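Local structure of Ice-binding protein (5UYT) at residues V245-V249 and G250-G254; T263-S266 and N267-S271; V222-T225 and I226-G229; V306-P309 and H310-L314; P298-F301 and G302-L305. The protein probably binds ice and restrains its growth, acting as a bacterial antifreeze protein with two ice-binding-like beta-helical domains. All coordinates share one frame; numbering follows the deposited sequence. Where two conformers were deposited one is given.

Contact 1: V245-V249 and G250-G254; sequences VGTNV and GLTTG
A corner of the right-handed beta-helix brings Thr252, at the start of strand 252-253, back against Gly246 and Thr247 at the end of strand 244-247. The touching parts run in nearly reversed directions, 164° apart end to end, and the two threonine side chains slide past each other. With chi1 at -64°, Thr252 OG1 lies beside its own backbone N, and this puts it 3.3 Å from Gly246 CA. The same hydroxyl donates to water 1, Thr252 OG1 to the water oxygen being 2.9 Å. Thr247 N gives its proton to that water too, at 3.0 Å, so one solvent molecule ties the strand end to the returning chain. His265 O of the next coil is a second, weaker acceptor for the Thr252 hydroxyl proton, in competition with the water.

Thr247 turns its two branches to different tasks. CG2 fits into the bend, 3.6 Å from Gly250 C and 3.7 Å from Thr252 OG1, whereas OG1 hydrogen-bonds chiefly with Gly231 O of the adjacent coil, with Ser228 O as a competing acceptor for its one proton. Earlier in the strand, Val245 CG2 meets Thr252 CG2 at 4.3 Å, a looser methyl contact; both side chains also touch Leu233.

Gly246 and Gly250 both have backbone angles at which a side chain would collide with the preceding carbonyl oxygen. Beyond the strand end, Asn248 OD1 bonds Thr272 OG1 of helix 270-288. Glycines in the bend and an inward threonine with a bound water make this a corner of a beta-solenoid, where the chain passes from one face to another.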
# COMPACT_ATOMS: atom_id res chain seq x y z
N VAL A 245 -17.43 -5.65 26.29
CA VAL A 245 -18.32 -6.11 25.22
C VAL A 245 -19.72 -5.67 25.60
O VAL A 245 -20.05 -5.60 26.79
CB VAL A 245 -18.25 -7.64 24.97
CG1 VAL A 245 -16.84 -8.07 24.54
CG2 VAL A 245 -18.72 -8.45 26.19
N GLY A 246 -20.57 -5.36 24.62
CA GLY A 246 -21.97 -5.11 24.96
C GLY A 246 -22.77 -4.56 23.80
O GLY A 246 -22.21 -4.30 22.72
N THR A 247 -24.09 -4.47 24.00
CA THR A 247 -24.94 -3.76 23.06
C THR A 247 -25.75 -2.67 23.77
O THR A 247 -26.12 -2.81 24.95
CB THR A 247 -25.88 -4.69 22.27
OG1 THR A 247 -26.65 -3.89 21.39
CG2 THR A 247 -26.82 -5.49 23.20
N ASN A 248 -26.00 -1.56 23.06
CA ASN A 248 -26.90 -0.53 23.59
C ASN A 248 -28.40 -0.80 23.36
O ASN A 248 -29.25 -0.09 23.92
CB ASN A 248 -26.55 0.87 23.10
CG ASN A 248 -27.09 1.95 24.05
OD1 ASN A 248 -26.98 1.80 25.27
ND2 ASN A 248 -27.73 2.98 23.50
N VAL A 249 -28.75 -1.78 22.53
CA VAL A 249 -30.16 -2.17 22.38
C VAL A 249 -30.23 -3.68 22.22
O VAL A 249 -29.72 -4.22 21.23
CB VAL A 249 -30.88 -1.52 21.17
CG1 VAL A 249 -32.39 -1.82 21.23
CG2 VAL A 249 -30.65 -0.01 21.12
N GLY A 250 -30.88 -4.36 23.18
CA GLY A 250 -30.96 -5.82 23.16
C GLY A 250 -30.14 -6.41 24.31
O GLY A 250 -29.95 -5.77 25.34
N LEU A 251 -29.74 -7.67 24.15
CA LEU A 251 -29.02 -8.40 25.20
C LEU A 251 -27.67 -8.89 24.72
O LEU A 251 -27.50 -9.22 23.54
CB LEU A 251 -29.84 -9.61 25.64
CG LEU A 251 -31.19 -9.22 26.23
CD1 LEU A 251 -32.06 -10.46 26.47
CD2 LEU A 251 -30.99 -8.44 27.53
N THR A 252 -26.70 -8.94 25.63
CA THR A 252 -25.42 -9.58 25.34
C THR A 252 -25.39 -10.93 26.05
O THR A 252 -25.62 -10.99 27.26
CB THR A 252 -24.26 -8.67 25.83
OG1 THR A 252 -24.29 -7.44 25.08
CG2 THR A 252 -22.92 -9.38 25.62
N THR A 253 -25.20 -12.02 25.31
CA THR A 253 -25.13 -13.37 25.96
C THR A 253 -23.96 -14.14 25.37
O THR A 253 -23.42 -13.78 24.33
CB THR A 253 -26.42 -14.21 25.75
OG1 THR A 253 -26.56 -14.52 24.35
CG2 THR A 253 -27.66 -13.46 26.23
N GLY A 254 -23.59 -15.23 26.02
CA GLY A 254 -22.61 -16.14 25.49
C GLY A 254 -21.15 -15.85 25.84
O GLY A 254 -20.29 -16.72 25.63
O HOH W 1 -25.75 -5.30 26.31

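Contact 2: T263-S266 and N267-S271; sequences TIHS and NPDTS
The chain leaves the short, weakly bonded strand 264-265, bends at Ser266 and Asn267, and so brings His265 opposite Asp269, the N-cap residue of helix 270-288. Their side chains meet at about a right angle. The imidazole ND1 donates to Asp269 OD2 over 2.7 Å, and the N-H...O angle of 172° shows the bond to be nearly straight. OD2 lies in the ring plane and accepts with its syn lone pair, although the carboxylate itself is turned 79° from the ring.

Asp269 CG stands between its backbone N and carbonyl carbon (chi1 57°), which folds the carboxylate back over the start of the helix. OD1 caps a backbone N of the first turn while Thr272 OG1 hydrogen-bonds Asp269 N, an exchange consistent with a capping box. Next to the histidine-aspartate bond, Ser271 approaches the ring obliquely, its OG 3.4 Å and its CB 3.5 Å from His265 CE1. That OG bonds Tyr224 OH. Thr263 CG2 sits over one face of the imidazole, 3.8 Å above its plane and offset toward the rim.

The second ring nitrogen, NE2, is hydrogen-bonded to Asp244 OD2. A leucine in place of His265 would probably leave Asp269 OD2 and Asp244 OD2 each without this partner, the Asp269 carboxylate then being held mainly by its helix cap. With a carboxylate oxygen at each nitrogen, the imidazole is fixed in rotation, and its protonated, positively charged form is likely to be favoured, a charge that would offset the two acidic groups it joins.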
# COMPACT_ATOMS: atom_id res chain seq x y z
N THR A 263 -15.24 -5.73 31.05
CA THR A 263 -16.60 -5.89 31.58
C THR A 263 -17.56 -6.31 30.50
O THR A 263 -17.60 -5.67 29.43
CB THR A 263 -17.08 -4.56 32.19
OG1 THR A 263 -16.22 -4.23 33.28
CG2 THR A 263 -18.54 -4.67 32.72
N ILE A 264 -18.36 -7.34 30.80
CA ILE A 264 -19.48 -7.70 29.89
C ILE A 264 -20.68 -6.89 30.34
O ILE A 264 -21.08 -6.98 31.53
CB ILE A 264 -19.84 -9.20 30.00
CG1 ILE A 264 -18.66 -10.09 29.56
CG2 ILE A 264 -21.13 -9.53 29.23
CD1 ILE A 264 -18.78 -11.53 30.11
N HIS A 265 -21.25 -6.09 29.44
CA HIS A 265 -22.45 -5.34 29.74
C HIS A 265 -23.60 -6.20 29.24
O HIS A 265 -23.89 -6.20 28.02
CB HIS A 265 -22.40 -3.97 29.07
CG HIS A 265 -21.20 -3.17 29.48
ND1 HIS A 265 -21.27 -2.14 30.40
CD2 HIS A 265 -19.89 -3.28 29.13
CE1 HIS A 265 -20.06 -1.63 30.58
NE2 HIS A 265 -19.20 -2.31 29.82
N SER A 266 -24.22 -6.97 30.15
CA SER A 266 -25.24 -7.98 29.72
C SER A 266 -26.49 -7.33 29.12
O SER A 266 -27.22 -7.94 28.34
CB SER A 266 -25.69 -8.84 30.91
OG SER A 266 -24.58 -9.64 31.31
N ASN A 267 -26.77 -6.10 29.55
CA ASN A 267 -27.80 -5.33 28.88
C ASN A 267 -27.36 -3.88 28.83
O ASN A 267 -26.32 -3.52 29.38
CB ASN A 267 -29.11 -5.46 29.61
CG ASN A 267 -28.89 -5.67 31.05
OD1 ASN A 267 -28.53 -4.73 31.76
ND2 ASN A 267 -29.02 -6.92 31.49
N PRO A 268 -28.14 -3.04 28.16
CA PRO A 268 -27.70 -1.66 27.95
C PRO A 268 -27.59 -0.92 29.29
O PRO A 268 -28.36 -1.19 30.24
CB PRO A 268 -28.81 -1.05 27.08
CG PRO A 268 -29.44 -2.25 26.39
CD PRO A 268 -29.34 -3.39 27.36
N ASP A 269 -26.63 -0.01 29.39
CA ASP A 269 -26.43 0.73 30.63
C ASP A 269 -25.85 2.09 30.28
O ASP A 269 -25.78 2.46 29.08
CB ASP A 269 -25.56 -0.08 31.61
CG ASP A 269 -24.19 -0.45 31.03
OD1 ASP A 269 -23.70 0.21 30.09
OD2 ASP A 269 -23.62 -1.45 31.49
N THR A 270 -25.44 2.87 31.28
CA THR A 270 -24.89 4.20 30.95
C THR A 270 -23.62 4.13 30.06
O THR A 270 -23.38 5.02 29.20
CB THR A 270 -24.65 5.07 32.21
OG1 THR A 270 -23.61 4.46 32.98
CG2 THR A 270 -25.90 5.09 33.03
N SER A 271 -22.80 3.11 30.30
CA SER A 271 -21.59 2.91 29.51
C SER A 271 -21.90 2.58 28.04
O SER A 271 -21.27 3.13 27.13
CB SER A 271 -20.71 1.81 30.12
OG SER A 271 -19.61 1.52 29.28

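Contact 3: V222-T225 and I226-G229; sequences VCYT and IFSG
Phe227 sets the CD1 corner of its ring over one face of Tyr224, with CD1 of Phe227 3.7 Å from CD1 of Tyr224. The same Phe227 carbon is 3.8 Å from Tyr224 CE1, so it straddles the CD1-CE1 bond instead of sitting over the ring centre. The ring centroids are 5.0 Å apart and the planes make 61°, which defines a tilted T-shaped (edge-to-face) pair. Further back, Phe227 CB packs at 3.9 Å against Tyr224 CD1, extending the contact to the root of the side chain. Phe227 CG stands anti to its backbone N (chi1 176°), and the ring thereby returns toward the tyrosine across the intervening corner.

That corner, at Thr225 and Ile226, is where a coil of the right-handed beta-helix changes face. Both rings lie on the side covered by helix 270-288: Tyr224 touches Thr272 and Ala275, and Phe227 touches Ala275 and Leu279. Ile226 instead packs on Val245 and Ile409 of the solenoid strands, and Thr225 OG1 bonds Thr242 O.

The phenol oxygen has a polar mate in Ser271 OG, while the Tyr224 ring also meets His265 with planes at about 30°. Arg401 holds the backbone just before the corner, its NE at Tyr224 O and its NH2 at Val222 O. Cys223, next to the tyrosine, forms a disulfide with Cys422, which joins the first coil of this domain to the chain end beyond its last strand.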
# COMPACT_ATOMS: atom_id res chain seq x y z
N VAL A 222 -13.17 3.41 22.82
CA VAL A 222 -11.79 2.87 22.90
C VAL A 222 -11.67 1.74 23.95
O VAL A 222 -10.80 0.86 23.84
CB VAL A 222 -10.71 3.96 23.19
CG1 VAL A 222 -10.67 4.33 24.66
CG2 VAL A 222 -9.33 3.49 22.72
N CYS A 223 -12.57 1.74 24.93
CA CYS A 223 -12.58 0.70 25.97
C CYS A 223 -13.37 -0.54 25.60
O CYS A 223 -13.36 -1.49 26.37
CB CYS A 223 -13.11 1.26 27.30
SG CYS A 223 -11.99 2.50 27.99
N TYR A 224 -14.03 -0.53 24.44
CA TYR A 224 -14.77 -1.71 24.00
C TYR A 224 -14.02 -2.43 22.90
O TYR A 224 -13.30 -1.81 22.12
CB TYR A 224 -16.15 -1.31 23.48
CG TYR A 224 -17.19 -1.06 24.53
CD1 TYR A 224 -18.15 -2.04 24.82
CD2 TYR A 224 -17.24 0.14 25.23
CE1 TYR A 224 -19.11 -1.81 25.79
CE2 TYR A 224 -18.19 0.39 26.20
CZ TYR A 224 -19.14 -0.60 26.46
OH TYR A 224 -20.10 -0.37 27.39
N THR A 225 -14.24 -3.74 22.81
CA THR A 225 -13.64 -4.54 21.79
C THR A 225 -14.70 -5.08 20.83
O THR A 225 -14.41 -5.25 19.65
CB THR A 225 -12.82 -5.66 22.45
OG1 THR A 225 -11.86 -5.05 23.32
CG2 THR A 225 -12.10 -6.53 21.40
N ILE A 226 -15.88 -5.44 21.35
CA ILE A 226 -16.99 -5.92 20.51
C ILE A 226 -18.21 -5.14 20.99
O ILE A 226 -18.58 -5.24 22.19
CB ILE A 226 -17.26 -7.43 20.71
CG1 ILE A 226 -15.98 -8.25 20.49
CG2 ILE A 226 -18.39 -7.91 19.80
CD1 ILE A 226 -15.50 -8.34 19.06
N PHE A 227 -18.81 -4.36 20.11
CA PHE A 227 -19.89 -3.47 20.54
C PHE A 227 -20.88 -3.21 19.42
O PHE A 227 -20.47 -2.92 18.29
CB PHE A 227 -19.32 -2.14 21.07
CG PHE A 227 -20.38 -1.14 21.43
CD1 PHE A 227 -21.07 -1.24 22.63
CD2 PHE A 227 -20.73 -0.09 20.56
CE1 PHE A 227 -22.07 -0.31 22.97
CE2 PHE A 227 -21.74 0.83 20.90
CZ PHE A 227 -22.41 0.71 22.11
N SER A 228 -22.18 -3.29 19.75
CA SER A 228 -23.23 -2.81 18.84
C SER A 228 -23.99 -1.64 19.45
O SER A 228 -24.40 -1.70 20.63
CB SER A 228 -24.26 -3.90 18.48
OG SER A 228 -25.23 -3.33 17.57
N GLY A 229 -24.21 -0.59 18.67
CA GLY A 229 -25.17 0.45 19.07
C GLY A 229 -26.61 -0.04 19.12
O GLY A 229 -27.47 0.58 19.79

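Contact 4: V306-P309 and H310-L314; sequences VLTP and HTYLL
Tyr312 OH accepts the backbone N-H of Thr308 in a nearly straight bond, Thr308 N to Tyr312 OH being 2.9 Å with an N-H...O angle of 167°. A second proton reaches the same phenol oxygen from His310, whose ND1 is 3.0 Å from Tyr312 OH, the phenol oxygen lying out of the imidazole plane. The ND1 proton is shared, since a weak hydrogen bond of 3.3 Å also runs from His310 ND1 to Thr308 O.

Asp47, from the first ice-binding-like part of the chain, completes the network: its OD1 bonds Tyr312 OH and its OD2 bonds Thr308 OG1. With chi1 at 48°, Thr308 holds OG1 between its backbone N and carbonyl carbon, beside the phenol end and at the edge of the His310 ring. In that ring plane Thr308 OG1 comes to 3.1 Å from His310 CE1, the two side chains lying alongside and pointing the same way.

Packing encloses the tyrosine on both faces. Leu307 CD1 makes a CH-pi contact, 4.2 Å from the Tyr312 ring centroid and 16° off the ring normal. Leu307 CB lies 3.8 Å from Tyr312 CE2. Over the opposite face lies His310 CB, 3.5 Å above the plane and toward the rim.

The residues thus join the end of strand 305-307 to strand 311-314 round a corner of the solenoid. Because two N-H groups already point at the phenol oxygen, its own proton is probably given to Asp47, whose negative charge is shared between hydroxyls in a polar link from one ice-binding-like part to the other.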
# COMPACT_ATOMS: atom_id res chain seq x y z
N VAL A 306 -0.28 -4.22 -0.91
CA VAL A 306 0.37 -3.45 0.15
C VAL A 306 -0.14 -2.01 0.04
O VAL A 306 -0.14 -1.42 -1.07
CB VAL A 306 1.91 -3.47 -0.02
CG1 VAL A 306 2.61 -2.68 1.10
CG2 VAL A 306 2.43 -4.90 -0.04
N LEU A 307 -0.53 -1.45 1.19
CA LEU A 307 -1.00 -0.07 1.29
C LEU A 307 -0.04 0.76 2.16
O LEU A 307 0.79 0.20 2.90
CB LEU A 307 -2.43 -0.05 1.85
CG LEU A 307 -3.49 -0.83 1.03
CD1 LEU A 307 -4.88 -0.71 1.69
CD2 LEU A 307 -3.53 -0.37 -0.44
N THR A 308 -0.15 2.09 2.03
CA THR A 308 0.68 3.06 2.73
C THR A 308 -0.24 4.08 3.44
O THR A 308 -1.47 4.05 3.25
CB THR A 308 1.66 3.76 1.75
OG1 THR A 308 0.95 4.19 0.58
CG2 THR A 308 2.79 2.80 1.36
N PRO A 309 0.33 4.97 4.29
CA PRO A 309 -0.55 5.79 5.12
C PRO A 309 -1.35 6.81 4.28
O PRO A 309 -0.77 7.74 3.70
CB PRO A 309 0.42 6.52 6.08
CG PRO A 309 1.58 5.59 6.16
CD PRO A 309 1.73 5.08 4.74
N HIS A 310 -2.67 6.58 4.21
CA HIS A 310 -3.61 7.34 3.37
C HIS A 310 -5.02 7.04 3.87
O HIS A 310 -5.23 6.09 4.63
CB HIS A 310 -3.58 6.85 1.91
CG HIS A 310 -2.34 7.23 1.14
ND1 HIS A 310 -1.36 6.31 0.83
CD2 HIS A 310 -1.94 8.41 0.59
CE1 HIS A 310 -0.41 6.90 0.13
NE2 HIS A 310 -0.73 8.18 -0.02
N THR A 311 -5.98 7.80 3.35
CA THR A 311 -7.37 7.42 3.39
C THR A 311 -7.71 6.77 2.04
O THR A 311 -7.62 7.42 0.99
CB THR A 311 -8.25 8.66 3.58
OG1 THR A 311 -7.92 9.29 4.83
CG2 THR A 311 -9.73 8.24 3.60
N TYR A 312 -8.15 5.51 2.08
CA TYR A 312 -8.50 4.77 0.85
C TYR A 312 -9.99 4.65 0.74
O TYR A 312 -10.69 4.61 1.76
CB TYR A 312 -7.93 3.35 0.93
CG TYR A 312 -6.43 3.34 0.84
CD1 TYR A 312 -5.80 3.43 -0.41
CD2 TYR A 312 -5.63 3.30 1.99
CE1 TYR A 312 -4.41 3.45 -0.52
CE2 TYR A 312 -4.23 3.31 1.89
CZ TYR A 312 -3.64 3.38 0.63
OH TYR A 312 -2.26 3.42 0.48
N LEU A 313 -10.48 4.57 -0.49
CA LEU A 313 -11.89 4.24 -0.76
C LEU A 313 -11.98 2.94 -1.56
O LEU A 313 -11.34 2.78 -2.62
CB LEU A 313 -12.59 5.36 -1.56
CG LEU A 313 -14.02 5.04 -2.02
CD1 LEU A 313 -15.01 4.88 -0.85
CD2 LEU A 313 -14.49 6.10 -3.01
N LEU A 314 -12.75 1.99 -1.04
CA LEU A 314 -13.21 0.85 -1.84
C LEU A 314 -14.70 1.11 -2.08
O LEU A 314 -15.50 1.00 -1.14
CB LEU A 314 -12.98 -0.45 -1.06
CG LEU A 314 -11.50 -0.85 -0.94
CD1 LEU A 314 -11.27 -1.49 0.41
CD2 LEU A 314 -11.11 -1.83 -2.05

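Contact 5: P298-F301 and G302-L305; sequences PAAF and GQNL
Gln303 sends CG out beside its backbone N (chi1 -58°) and stays extended through CD, which carries its amide back to Ala300, while Phe301 and Leu305 each hold CG anti to the backbone N, and their side chains meet. Gln303 NE2 donates to Ala300 O over 3.1 Å at an N-H...O angle of 168°. The acceptor lies almost in the plane of the glutamine amide, and the donor reaches the carbonyl at a C=O...N angle of 120°, somewhat tilted from its plane. Ala300 CB rests 3.7 Å from the same Gln303 NE2.

Leu305 CD2 meets Phe301 CD1 at 3.6 Å, the side chains crossing at about a right angle; Leu295, Leu320 and Val324 also pack on the phenylalanine. A type I' turn from Gly302 to Leu305 is closed by Leu305 N to Gly302 O at 3.0 Å.

Without the amide, as with an alanine here, Ala300 O would probably depend on solvent, and the tie across the bend would be lost. Water 2, 2.7 Å from Ala300 O, can donate to that carbonyl, though its nearby acceptors outnumber its protons. Amide and solvent can therefore satisfy this carbonyl together, while the apolar pair points into the solenoid.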
# COMPACT_ATOMS: atom_id res chain seq x y z
N PRO A 298 -12.82 -3.65 -5.59
CA PRO A 298 -13.03 -4.14 -4.23
C PRO A 298 -13.26 -5.63 -4.16
O PRO A 298 -12.94 -6.24 -3.14
CB PRO A 298 -14.26 -3.33 -3.75
CG PRO A 298 -14.17 -2.05 -4.55
CD PRO A 298 -13.76 -2.54 -5.93
N ALA A 299 -13.78 -6.23 -5.24
CA ALA A 299 -13.96 -7.70 -5.25
C ALA A 299 -12.63 -8.44 -5.20
O ALA A 299 -12.60 -9.62 -4.83
CB ALA A 299 -14.75 -8.13 -6.49
N ALA A 300 -11.54 -7.74 -5.54
CA ALA A 300 -10.21 -8.36 -5.66
C ALA A 300 -9.23 -7.91 -4.55
O ALA A 300 -8.02 -8.13 -4.64
CB ALA A 300 -9.65 -8.03 -7.07
N PHE A 301 -9.76 -7.30 -3.50
CA PHE A 301 -8.94 -6.77 -2.38
C PHE A 301 -8.18 -7.92 -1.70
O PHE A 301 -8.67 -9.04 -1.61
CB PHE A 301 -9.91 -6.07 -1.39
CG PHE A 301 -9.24 -5.33 -0.26
CD1 PHE A 301 -8.44 -4.19 -0.49
CD2 PHE A 301 -9.48 -5.73 1.06
CE1 PHE A 301 -7.87 -3.50 0.62
CE2 PHE A 301 -8.93 -5.05 2.15
CZ PHE A 301 -8.12 -3.94 1.93
N GLY A 302 -6.98 -7.63 -1.21
CA GLY A 302 -6.10 -8.67 -0.66
C GLY A 302 -5.11 -9.09 -1.73
O GLY A 302 -4.54 -8.26 -2.45
N GLN A 303 -4.89 -10.39 -1.82
CA GLN A 303 -3.97 -10.96 -2.81
C GLN A 303 -2.61 -10.29 -2.72
O GLN A 303 -1.98 -10.00 -3.75
CB GLN A 303 -4.52 -10.81 -4.23
CG GLN A 303 -5.88 -11.45 -4.44
CD GLN A 303 -6.23 -11.45 -5.90
OE1 GLN A 303 -5.74 -12.28 -6.64
NE2 GLN A 303 -6.99 -10.47 -6.34
N ASN A 304 -2.16 -10.06 -1.48
CA ASN A 304 -0.85 -9.49 -1.19
C ASN A 304 -0.70 -8.01 -1.60
O ASN A 304 0.42 -7.53 -1.83
CB ASN A 304 0.26 -10.40 -1.78
CG ASN A 304 -0.01 -11.87 -1.49
OD1 ASN A 304 -0.15 -12.69 -2.40
ND2 ASN A 304 -0.14 -12.19 -0.24
N LEU A 305 -1.82 -7.30 -1.63
CA LEU A 305 -1.82 -5.86 -1.82
C LEU A 305 -1.07 -5.25 -0.63
O LEU A 305 -1.22 -5.72 0.52
CB LEU A 305 -3.27 -5.33 -1.78
CG LEU A 305 -3.62 -3.86 -2.00
CD1 LEU A 305 -3.17 -3.34 -3.37
CD2 LEU A 305 -5.15 -3.70 -1.83
O HOH W 2 -5.98 -6.32 -4.62

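Overall arrangement
Contacts 1, 2 and 3 cluster at one end of the second beta-helix, their centres 7 to 10 Å apart. They join through neighbouring strands 224-228, 244-247 and 264-265 and through Ser271 to Tyr224. Contact 3 is buried and aromatic; contact 2, at the surface, relies on a histidine-carboxylate bond at a helix start; contact 1, partly buried, depends on glycines and water. Contacts 4 and 5 form a second, buried pair with centres 12 Å apart, nearer the centre of the molecule, where Leu314 and Leu307 touch Phe301. Of these two, contact 4 gathers polar groups round a phenol, whereas contact 5 sets a side-chain amide hydrogen bond apart from apolar packing. Contacts 2 and 5 lie about 37 Å apart between centres.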